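Side-chain contact in hyaluronoglucosaminidase (Apis mellifera, PDB 1FCQ), which hydrolyses hyaluronan as a glycosidase family 56 enzyme of bee venom, where it is also a major allergen: residues E202-T205 against M206-N209. Numbering follows the deposited sequence.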
ATOM      1  N   GLU A 202      -2.662 -14.501   9.547  1.00 19.12           N
ATOM      2  CA  GLU A 202      -3.541 -14.740  10.690  1.00 17.50           C
ATOM      3  C   GLU A 202      -4.860 -15.287  10.142  1.00 18.60           C
ATOM      4  O   GLU A 202      -5.381 -14.736   9.169  1.00 18.06           O
ATOM      5  CB  GLU A 202      -3.780 -13.455  11.470  1.00 16.96           C
ATOM      6  CG  GLU A 202      -4.411 -13.668  12.838  1.00 19.78           C
ATOM      7  CD  GLU A 202      -5.393 -12.574  13.193  1.00 22.40           C
ATOM      8  OE1 GLU A 202      -6.073 -12.036  12.297  1.00 23.39           O
ATOM      9  OE2 GLU A 202      -5.491 -12.257  14.399  1.00 25.40           O
ATOM     10  N   ALA A 203      -5.382 -16.338  10.771  1.00 17.91           N
ATOM     11  CA  ALA A 203      -6.617 -16.931  10.237  1.00 16.47           C
ATOM     12  C   ALA A 203      -7.814 -16.008  10.253  1.00 16.65           C
ATOM     13  O   ALA A 203      -8.571 -15.987   9.263  1.00 18.66           O
ATOM     14  CB  ALA A 203      -6.929 -18.176  11.073  1.00 19.95           C
ATOM     15  N   THR A 204      -7.994 -15.248  11.335  1.00 16.77           N
ATOM     16  CA  THR A 204      -9.162 -14.360  11.383  1.00 16.31           C
ATOM     17  C   THR A 204      -9.067 -13.304  10.286  1.00 16.02           C
ATOM     18  O   THR A 204     -10.091 -13.000   9.680  1.00 14.93           O
ATOM     19  CB  THR A 204      -9.385 -13.755  12.773  1.00 22.56           C
ATOM     20  OG1 THR A 204      -9.552 -14.872  13.679  1.00 22.56           O
ATOM     21  CG2 THR A 204     -10.639 -12.900  12.801  1.00 24.67           C
ATOM     22  N   THR A 205      -7.870 -12.810  10.017  1.00 16.59           N
ATOM     23  CA  THR A 205      -7.644 -11.846   8.935  1.00 15.65           C
ATOM     24  C   THR A 205      -7.991 -12.452   7.588  1.00 18.57           C
ATOM     25  O   THR A 205      -8.590 -11.785   6.735  1.00 15.24           O
ATOM     26  CB  THR A 205      -6.185 -11.351   8.951  1.00 18.68           C
ATOM     27  OG1 THR A 205      -6.015 -10.516  10.106  1.00 18.43           O
ATOM     28  CG2 THR A 205      -5.859 -10.543   7.694  1.00 16.21           C
ATOM     29  N   MET A 206      -7.707 -13.747   7.398  1.00 15.03           N
ATOM     30  CA  MET A 206      -8.069 -14.375   6.127  1.00 14.63           C
ATOM     31  C   MET A 206      -9.587 -14.319   5.972  1.00 13.01           C
ATOM     32  O   MET A 206     -10.069 -14.007   4.886  1.00 12.97           O
ATOM     33  CB  MET A 206      -7.553 -15.808   6.029  1.00 18.42           C
ATOM     34  CG  MET A 206      -6.021 -15.831   6.021  1.00 17.95           C
ATOM     35  SD  MET A 206      -5.480 -17.528   5.718  1.00 24.35           S
ATOM     36  CE  MET A 206      -6.288 -18.414   7.012  1.00 27.23           C
ATOM     37  N   GLN A 207     -10.302 -14.627   7.051  1.00 16.56           N
ATOM     38  CA  GLN A 207     -11.756 -14.601   7.018  1.00 17.89           C
ATOM     39  C   GLN A 207     -12.292 -13.189   6.763  1.00 17.21           C
ATOM     40  O   GLN A 207     -13.193 -13.014   5.930  1.00 17.08           O
ATOM     41  CB  GLN A 207     -12.355 -15.128   8.321  1.00 16.87           C
ATOM     42  CG  GLN A 207     -11.863 -16.497   8.756  1.00 26.61           C
ATOM     43  CD  GLN A 207     -12.604 -17.015   9.971  1.00 38.05           C
ATOM     44  OE1 GLN A 207     -12.280 -16.683  11.113  1.00 45.65           O
ATOM     45  NE2 GLN A 207     -13.633 -17.836   9.777  1.00 45.53           N
ATOM     46  N   GLU A 208     -11.697 -12.207   7.429  1.00 15.89           N
ATOM     47  CA  GLU A 208     -12.092 -10.814   7.202  1.00 15.31           C
ATOM     48  C   GLU A 208     -11.765 -10.388   5.781  1.00 19.29           C
ATOM     49  O   GLU A 208     -12.559  -9.669   5.160  1.00 17.34           O
ATOM     50  CB  GLU A 208     -11.450  -9.922   8.263  1.00 17.24           C
ATOM     51  CG  GLU A 208     -12.065 -10.240   9.631  1.00 16.35           C
ATOM     52  CD  GLU A 208     -11.168  -9.797  10.770  1.00 17.74           C
ATOM     53  OE1 GLU A 208      -9.990  -9.448  10.548  1.00 18.45           O
ATOM     54  OE2 GLU A 208     -11.680  -9.804  11.915  1.00 22.23           O
ATOM     55  N   ASN A 209     -10.657 -10.839   5.180  1.00 15.07           N
ATOM     56  CA  ASN A 209     -10.400 -10.497   3.782  1.00 10.81           C
ATOM     57  C   ASN A 209     -11.453 -11.106   2.866  1.00 14.75           C
ATOM     58  O   ASN A 209     -11.867 -10.489   1.887  1.00 17.44           O
ATOM     59  CB  ASN A 209      -9.007 -10.978   3.355  1.00 13.90           C
ATOM     60  CG  ASN A 209      -7.909 -10.127   3.958  1.00 17.18           C
ATOM     61  OD1 ASN A 209      -8.099  -8.952   4.278  1.00 16.28           O
ATOM     62  ND2 ASN A 209      -6.712 -10.716   4.061  1.00 16.13           N
TER
HETATM   63  O   HOH W   1     -10.969 -17.150  13.304  1.00 42.11           O
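Thr204 and Glu208, one helical turn apart, meet where methyl CG2 of Thr204 touches carboxylate oxygen OE2 of Glu208 at 3.4 Å. CG2 stands anti to the backbone N of Thr204, and chi1 of -59° places OG1 beside that N. A water 2.7 Å from Thr204 OG1 donates to Gln207 OE1 at 2.6 Å. It bridges two side chains whose oxygens, Thr204 OG1 and Gln207 OE1, stay 4.2 Å apart. The polar end of Glu208 turns to Arg120, which forms salt bridges with both Glu208 OE1 and Glu202 OE1. This shared cation probably offsets the repulsion between the two carboxylates. Thr205 OG1 gives its proton to Glu202 OE1 over 2.7 Å, reaching that oxygen from its anti side and 31° out of the carboxylate plane. Thr205 N adds a weak bond to Glu202 OE1 (3.0 Å), the capping bond that makes Glu202 the N-cap. Asn209 runs alongside Thr205, Asn209 ND2 3.7 Å from Thr205 CG2; ND2 donates to Glu247 OE2 and Tyr188 O. A bend at chi3 (-56°) brings Met206 CE back over Ala203, 3.6 Å from Ala203 CA. Successive i to i+4 backbone bonds, Glu202 O through Thr205 O, confirm the N-capped helix 203-210 of this TIM-barrel chain.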